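Local coordinates for protein oxidoreductase (Methanosarcina mazei, PDB 3KA7) that binds flavin-adenine dinucleotide and is probably an oxidoreductase of the flavin-containing amine oxidoreductase family, at residues G11-S15 against V412-V416; I6-G12 against S246-H250; T383-N387 against D399-G403. All blocks are in the same frame, centred on the assembly; numbering follows the deposited sequence.

In the fold
The three contacts lie around the diphosphate side of one FAD, in the Rossmann-type part of the fold. Contact 2 forms the dinucleotide turn after strand 2-6, beside the loop that leaves strand 243-246. Contact 1 shares Gly-11 and Gly-12 with it, their centres about 8 Å apart, and packs helix 10-21 against helix 408-421 near the C-terminus. Contact 3 precedes that last helix, about 11 Å from contact 1 and 12 Å from contact 2, centre to centre; Val-412 touches Asp-399, and His-250 NE2 reaches Gly-386 O at 2.8 Å, a probable hydrogen bond. Gly-11 N and Asp-399 N bind different oxygens, O1P and O2P, of the same FAD phosphate.

Contact 1: residues G11-S15 against V412-V416; sequences GGLLS and VALGV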
# COMPACT_ATOMS: atom_id res chain seq x y z
N GLY A 11 1.42 6.50 8.60
CA GLY A 11 2.14 7.76 8.41
C GLY A 11 2.20 8.62 9.67
O GLY A 11 3.26 9.16 10.01
N GLY A 12 1.06 8.78 10.34
CA GLY A 12 0.99 9.60 11.54
C GLY A 12 1.81 9.04 12.68
O GLY A 12 2.48 9.79 13.41
N LEU A 13 1.78 7.72 12.83
CA LEU A 13 2.55 7.05 13.89
C LEU A 13 4.05 7.06 13.62
O LEU A 13 4.85 7.28 14.54
CB LEU A 13 2.06 5.62 14.10
CG LEU A 13 0.63 5.50 14.62
CD1 LEU A 13 0.19 4.04 14.64
CD2 LEU A 13 0.49 6.12 16.00
N LEU A 14 4.45 6.84 12.37
CA LEU A 14 5.86 7.06 11.99
C LEU A 14 6.32 8.47 12.33
O LEU A 14 7.41 8.67 12.88
CB LEU A 14 6.06 6.81 10.49
CG LEU A 14 5.89 5.36 10.02
CD1 LEU A 14 5.97 5.33 8.50
CD2 LEU A 14 6.98 4.47 10.62
N SER A 15 5.50 9.46 11.98
CA SER A 15 5.80 10.85 12.29
C SER A 15 5.91 11.09 13.79
O SER A 15 6.87 11.73 14.26
CB SER A 15 4.71 11.75 11.73
OG SER A 15 4.71 11.68 10.31
N VAL A 412 4.87 5.46 1.74
CA VAL A 412 4.43 6.22 2.89
C VAL A 412 5.65 6.60 3.74
O VAL A 412 5.81 7.75 4.13
CB VAL A 412 3.43 5.43 3.76
CG1 VAL A 412 3.19 6.16 5.09
CG2 VAL A 412 2.14 5.23 3.00
N ALA A 413 6.52 5.62 3.99
CA ALA A 413 7.73 5.87 4.78
C ALA A 413 8.63 6.94 4.15
O ALA A 413 9.10 7.86 4.83
CB ALA A 413 8.50 4.56 4.98
N LEU A 414 8.88 6.83 2.84
CA LEU A 414 9.71 7.81 2.13
C LEU A 414 9.16 9.21 2.30
O LEU A 414 9.90 10.16 2.54
CB LEU A 414 9.83 7.45 0.65
CG LEU A 414 10.68 6.23 0.34
CD1 LEU A 414 10.49 5.76 -1.11
CD2 LEU A 414 12.15 6.52 0.63
N GLY A 415 7.84 9.35 2.19
CA GLY A 415 7.20 10.65 2.39
C GLY A 415 7.40 11.20 3.80
O GLY A 415 7.72 12.38 3.96
N VAL A 416 7.23 10.37 4.82
CA VAL A 416 7.43 10.83 6.19
C VAL A 416 8.88 11.27 6.37
O VAL A 416 9.14 12.32 6.95
CB VAL A 416 7.07 9.74 7.24
CG1 VAL A 416 7.42 10.21 8.65
CG2 VAL A 416 5.58 9.38 7.15
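Val-416 sends its two methyls to different parts of helix 10-21: CG1 touches Ser-15 OG at 3.5 Å and Leu-14 CB at 4.1 Å, while CG2 lies 3.7 Å from Gly-11 O. One turn earlier Val-412 CG1, anti to the backbone N (chi1 170°), lies against the Gly-11 backbone, 3.8 Å from its CA. Leu-14 points toward the other helix, CD1 resting 4.4 Å from Ala-413 CB, where a small residue suits the approach. The interface is thus methyl against methyl, methyl against backbone and methyl against the serine hydroxyl. Behind it, Ser-15 turns its buried hydroxyl back to Gly-11 O, one turn earlier, and satisfies it with a 2.9 Å bond from OG. That carbonyl also takes Ser-15 N, the two donors arriving from opposite faces of its plane. Replaced by an alanine, Ser-15 would lose its hydroxyl, which would probably leave Gly-11 O with the backbone donor alone and open a gap beside Val-416 CG1. Farther out, Phe-68 of helix 64-71 covers both Leu-14 and Val-416, and Val-397 meets Ser-15 and Val-416. The axes of segments 11-15 and 412-416 cross at -41° and approach to 9.7 Å, running in broadly the same direction. Such a pairing of the dinucleotide-binding helix with a C-terminal helix is characteristic of the Rossmann-type FAD domain of flavin-containing amine oxidases.

Contact 2: residues I6-G12 against S246-H250; sequences IGAGLGG and SNLGH. With FAD (flavin-adenine dinucleotide), chain B.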
# COMPACT_ATOMS: atom_id res chain seq x y z
N ILE A 6 -2.60 14.55 13.14
CA ILE A 6 -4.02 14.27 12.93
C ILE A 6 -4.14 12.89 12.28
O ILE A 6 -3.75 12.73 11.13
CB ILE A 6 -4.67 15.33 12.01
CG1 ILE A 6 -4.42 16.74 12.57
CG2 ILE A 6 -6.17 15.05 11.88
CD1 ILE A 6 -4.83 17.85 11.62
N GLY A 7 -4.64 11.90 13.02
CA GLY A 7 -4.83 10.55 12.50
C GLY A 7 -3.67 9.64 12.89
O GLY A 7 -2.50 9.99 12.70
N ALA A 8 -4.01 8.47 13.44
CA ALA A 8 -3.03 7.48 13.85
C ALA A 8 -2.86 6.38 12.82
O ALA A 8 -2.75 5.22 13.17
CB ALA A 8 -3.40 6.88 15.22
N GLY A 9 -2.83 6.75 11.54
CA GLY A 9 -2.47 5.79 10.51
C GLY A 9 -0.97 5.55 10.57
O GLY A 9 -0.27 6.18 11.35
N LEU A 10 -0.47 4.68 9.71
CA LEU A 10 0.95 4.38 9.72
C LEU A 10 1.79 5.65 9.55
O LEU A 10 2.78 5.85 10.27
CB LEU A 10 1.27 3.35 8.64
CG LEU A 10 2.75 2.99 8.49
CD1 LEU A 10 3.27 2.28 9.74
CD2 LEU A 10 2.92 2.14 7.25
N GLY A 11 1.42 6.50 8.60
CA GLY A 11 2.14 7.76 8.41
C GLY A 11 2.20 8.62 9.67
O GLY A 11 3.26 9.16 10.01
N GLY A 12 1.06 8.78 10.34
CA GLY A 12 0.99 9.60 11.54
C GLY A 12 1.81 9.04 12.68
O GLY A 12 2.48 9.79 13.41
N SER A 246 -0.62 16.24 9.20
CA SER A 246 -1.92 15.65 8.90
C SER A 246 -1.74 14.34 8.17
O SER A 246 -1.12 14.32 7.10
CB SER A 246 -2.79 16.58 8.06
OG SER A 246 -3.97 15.87 7.68
N ASN A 247 -2.27 13.26 8.72
CA ASN A 247 -2.19 11.93 8.10
C ASN A 247 -3.48 11.59 7.33
O ASN A 247 -3.79 10.41 7.10
CB ASN A 247 -1.94 10.90 9.20
CG ASN A 247 -1.50 9.55 8.67
OD1 ASN A 247 -0.99 9.39 7.54
ND2 ASN A 247 -1.67 8.56 9.50
N LEU A 248 -4.21 12.63 6.92
CA LEU A 248 -5.54 12.43 6.32
C LEU A 248 -5.56 12.50 4.79
O LEU A 248 -6.60 12.23 4.16
CB LEU A 248 -6.53 13.46 6.89
CG LEU A 248 -6.69 13.49 8.42
CD1 LEU A 248 -7.85 14.43 8.73
CD2 LEU A 248 -6.97 12.10 9.02
N GLY A 249 -4.42 12.85 4.20
CA GLY A 249 -4.33 13.13 2.75
C GLY A 249 -4.71 14.57 2.45
O GLY A 249 -5.41 15.21 3.23
N HIS A 250 -4.28 15.08 1.30
CA HIS A 250 -4.52 16.49 0.97
C HIS A 250 -6.00 16.86 0.88
O HIS A 250 -6.40 17.93 1.34
CB HIS A 250 -3.82 16.88 -0.33
CG HIS A 250 -2.33 17.02 -0.20
ND1 HIS A 250 -1.74 18.14 0.36
CD2 HIS A 250 -1.33 16.19 -0.54
CE1 HIS A 250 -0.43 17.98 0.35
NE2 HIS A 250 -0.15 16.81 -0.19
PA FAD B . -4.47 5.86 7.05
O1A FAD B . -5.28 6.48 5.94
O2A FAD B . -4.47 4.35 7.13
O5B FAD B . -4.96 6.45 8.46
C5B FAD B . -5.60 7.72 8.51
C4B FAD B . -6.15 7.81 9.94
O4B FAD B . -6.74 9.07 10.19
C3B FAD B . -7.22 6.74 10.18
O3B FAD B . -6.88 5.95 11.31
C2B FAD B . -8.49 7.56 10.42
O2B FAD B . -9.38 6.94 11.34
C1B FAD B . -7.94 8.88 10.93
N9A FAD B . -8.79 10.05 10.68
C8A FAD B . -9.50 10.39 9.55
N7A FAD B . -10.09 11.60 9.77
C5A FAD B . -9.75 12.01 11.02
C6A FAD B . -10.08 13.14 11.77
N6A FAD B . -10.77 14.13 11.21
N1A FAD B . -9.57 13.27 13.04
C2A FAD B . -8.75 12.30 13.59
N3A FAD B . -8.43 11.18 12.85
C4A FAD B . -8.94 11.05 11.59
N1 FAD B . 0.32 -1.56 1.86
C2 FAD B . 1.46 -2.34 1.95
O2 FAD B . 2.56 -1.80 2.15
N3 FAD B . 1.36 -3.71 1.78
C4 FAD B . 0.14 -4.30 1.52
O4 FAD B . 0.04 -5.52 1.37
C4X FAD B . -1.01 -3.52 1.43
N5 FAD B . -2.23 -4.11 1.15
C5X FAD B . -3.37 -3.32 1.07
C6 FAD B . -4.61 -3.89 0.81
C7 FAD B . -5.75 -3.11 0.75
C7M FAD B . -7.08 -3.76 0.47
C8 FAD B . -5.64 -1.74 0.95
C8M FAD B . -6.85 -0.85 0.89
C9 FAD B . -4.40 -1.15 1.20
C9A FAD B . -3.26 -1.95 1.27
N10 FAD B . -2.02 -1.37 1.52
C10 FAD B . -0.90 -2.15 1.60
C1' FAD B . -1.86 0.11 1.64
C2' FAD B . -1.79 0.48 3.12
O2' FAD B . -2.82 -0.20 3.83
C3' FAD B . -1.95 2.00 3.26
O3' FAD B . -1.11 2.65 2.32
C4' FAD B . -1.62 2.56 4.64
O4' FAD B . -2.25 1.84 5.68
C5' FAD B . -2.17 3.99 4.67
O5' FAD B . -1.62 4.63 5.79
P FAD B . -1.77 6.20 5.98
O1P FAD B . -0.52 6.73 6.63
O2P FAD B . -2.17 6.89 4.69
O3P FAD B . -2.95 6.41 7.05
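A chi1 of -166° swings the Asn-247 side chain away from its own N and in among Gly-9, Gly-11 and Gly-12, in the turn that joins strand 2-6 to helix 10-21. Leu-248 takes the other course, CG anti to the carbonyl carbon (chi1 -56°), and its branch crosses Ile-6 at about a right angle, CD1 lying 3.6 Å from Ile-6 CG2. The backbone of Asn-247 continues the parallel pairing of Ile-6 with Ser-246: its N donates to Ile-6 O at 2.9 Å. This is the Rossmann strand-turn-helix, and Gly-7, Gly-9 and Gly-12 fit its GxGxxG pattern. Each glycine has its own reason. At Gly-7 the backbone angles alone call for one, and a CB would run into the FAD ribose oxygen O4B; at Gly-9, the N-cap of the helix, a CB would collide with FAD O3P, and at Gly-12 with Gly-7 O. Gly-11 N gives FAD O1P a 2.8 Å hydrogen bond at the N-terminus of helix 10-21, whose dipole would probably favour the phosphate's negative charge. Alongside, the CD2 methyl of Leu-248 lies over the face of the adenine, above C8A. Ser-246 OG is hydrogen-bonded to Thr-253 OG1 of helix 250-256.

Contact 3: residues T383-N387 against D399-G403; sequences TDPGN and DGAKG. With FAD (flavin-adenine dinucleotide), chain B.
Charge carries the main link: Asp-384 and Lys-402 form a salt bridge in which NZ lies 2.8 Å from OD1, which uses its syn lone pair, and makes a weak bond to OD2. The lysine curls back to the Asp-384 carboxylate, its chain bent at chi3 (-68°) and chi4 (-55°), which also lets NZ donate to Asp-399 O at 3.0 Å and to Ala-379 O. Among the backbone bonds, Lys-402 N meets Asp-384 OD1 at 2.8 Å from above the carboxylate plane, so one oxygen is gripped by both ends of the same residue. An aspartate suits because its carboxylate offers charge to NZ and an acceptor for the Lys-402 amide. A water joins the backbones, donating to Pro-385 O and, at 2.6 Å, to Lys-402 O. Van der Waals contact is modest and sets carbons against carbonyl oxygens: Pro-385 CD lies 3.3 Å from Gly-400 O, and Ala-401 CB touches Gly-386 O. Toward the cofactor, Asp-399 N donates to FAD O2P at 2.8 Å, and FAD O3' donates to Asp-399 OD2 at 2.7 Å, an oxygen also in a salt bridge with Arg-38. Holding both the ribityl hydroxyl and the phosphate, this loop before helix 408-421 belongs to the FAD pocket of the Rossmann-type domain.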
# COMPACT_ATOMS: atom_id res chain seq x y z
N THR A 383 1.26 9.23 -9.07
CA THR A 383 0.61 10.55 -9.15
C THR A 383 0.76 11.41 -7.87
O THR A 383 0.30 12.56 -7.82
CB THR A 383 -0.91 10.43 -9.46
OG1 THR A 383 -1.62 9.99 -8.29
CG2 THR A 383 -1.16 9.46 -10.61
N ASP A 384 1.40 10.87 -6.84
CA ASP A 384 1.45 11.60 -5.58
C ASP A 384 2.00 13.01 -5.71
O ASP A 384 2.98 13.24 -6.44
CB ASP A 384 2.25 10.84 -4.53
CG ASP A 384 1.62 9.53 -4.18
OD1 ASP A 384 1.12 9.39 -3.04
OD2 ASP A 384 1.58 8.66 -5.08
N PRO A 385 1.38 13.95 -4.99
CA PRO A 385 1.88 15.30 -4.88
C PRO A 385 2.88 15.30 -3.74
O PRO A 385 3.10 14.27 -3.11
CB PRO A 385 0.63 16.07 -4.46
CG PRO A 385 -0.06 15.11 -3.57
CD PRO A 385 0.18 13.75 -4.16
N GLY A 386 3.50 16.44 -3.47
CA GLY A 386 4.40 16.54 -2.34
C GLY A 386 3.67 16.54 -1.01
O GLY A 386 2.46 16.30 -0.94
N ASN A 387 4.41 16.82 0.07
CA ASN A 387 3.83 16.80 1.40
C ASN A 387 3.53 18.18 1.94
O ASN A 387 3.06 18.31 3.07
CB ASN A 387 4.78 16.13 2.40
CG ASN A 387 5.24 14.80 1.94
OD1 ASN A 387 4.51 13.80 2.06
ND2 ASN A 387 6.47 14.74 1.41
N ASP A 399 -0.56 7.70 2.49
CA ASP A 399 -0.54 7.22 1.11
C ASP A 399 -1.21 8.17 0.10
O ASP A 399 -1.38 7.82 -1.07
CB ASP A 399 -0.99 5.75 1.00
CG ASP A 399 -2.50 5.56 1.15
OD1 ASP A 399 -3.27 6.56 1.19
OD2 ASP A 399 -2.92 4.40 1.23
N GLY A 400 -1.56 9.37 0.57
CA GLY A 400 -1.97 10.45 -0.33
C GLY A 400 -0.81 11.39 -0.61
O GLY A 400 -0.95 12.37 -1.36
N ALA A 401 0.34 11.09 -0.01
CA ALA A 401 1.56 11.87 -0.22
C ALA A 401 2.78 10.97 -0.11
O ALA A 401 3.65 11.20 0.73
CB ALA A 401 1.65 13.00 0.79
N LYS A 402 2.85 9.96 -0.96
CA LYS A 402 3.96 8.98 -0.93
C LYS A 402 5.19 9.51 -1.63
O LYS A 402 5.09 10.28 -2.60
CB LYS A 402 3.54 7.68 -1.60
CG LYS A 402 2.31 7.03 -0.98
CD LYS A 402 2.00 5.66 -1.60
CE LYS A 402 1.54 5.79 -3.05
NZ LYS A 402 0.36 6.74 -3.22
N GLY A 403 6.37 9.10 -1.14
CA GLY A 403 7.62 9.33 -1.87
C GLY A 403 7.60 8.61 -3.20
O GLY A 403 7.13 7.48 -3.31
PA FAD B . -4.47 5.86 7.05
O1A FAD B . -5.28 6.48 5.94
O2A FAD B . -4.47 4.35 7.13
O5B FAD B . -4.96 6.45 8.46
C5B FAD B . -5.60 7.72 8.51
C4B FAD B . -6.15 7.81 9.94
O4B FAD B . -6.74 9.07 10.19
C3B FAD B . -7.22 6.74 10.18
O3B FAD B . -6.88 5.95 11.31
C2B FAD B . -8.49 7.56 10.42
O2B FAD B . -9.38 6.94 11.34
C1B FAD B . -7.94 8.88 10.93
N9A FAD B . -8.79 10.05 10.68
C8A FAD B . -9.50 10.39 9.55
N7A FAD B . -10.09 11.60 9.77
C5A FAD B . -9.75 12.01 11.02
C6A FAD B . -10.08 13.14 11.77
N6A FAD B . -10.77 14.13 11.21
N1A FAD B . -9.57 13.27 13.04
C2A FAD B . -8.75 12.30 13.59
N3A FAD B . -8.43 11.18 12.85
C4A FAD B . -8.94 11.05 11.59
N1 FAD B . 0.32 -1.56 1.86
C2 FAD B . 1.46 -2.34 1.95
O2 FAD B . 2.56 -1.80 2.15
N3 FAD B . 1.36 -3.71 1.78
C4 FAD B . 0.14 -4.30 1.52
O4 FAD B . 0.04 -5.52 1.37
C4X FAD B . -1.01 -3.52 1.43
N5 FAD B . -2.23 -4.11 1.15
C5X FAD B . -3.37 -3.32 1.07
C6 FAD B . -4.61 -3.89 0.81
C7 FAD B . -5.75 -3.11 0.75
C7M FAD B . -7.08 -3.76 0.47
C8 FAD B . -5.64 -1.74 0.95
C8M FAD B . -6.85 -0.85 0.89
C9 FAD B . -4.40 -1.15 1.20
C9A FAD B . -3.26 -1.95 1.27
N10 FAD B . -2.02 -1.37 1.52
C10 FAD B . -0.90 -2.15 1.60
C1' FAD B . -1.86 0.11 1.64
C2' FAD B . -1.79 0.48 3.12
O2' FAD B . -2.82 -0.20 3.83
C3' FAD B . -1.95 2.00 3.26
O3' FAD B . -1.11 2.65 2.32
C4' FAD B . -1.62 2.56 4.64
O4' FAD B . -2.25 1.84 5.68
C5' FAD B . -2.17 3.99 4.67
O5' FAD B . -1.62 4.63 5.79
P FAD B . -1.77 6.20 5.98
O1P FAD B . -0.52 6.73 6.63
O2P FAD B . -2.17 6.89 4.69
O3P FAD B . -2.95 6.41 7.05
O HOH W 1 5.41 12.87 -2.72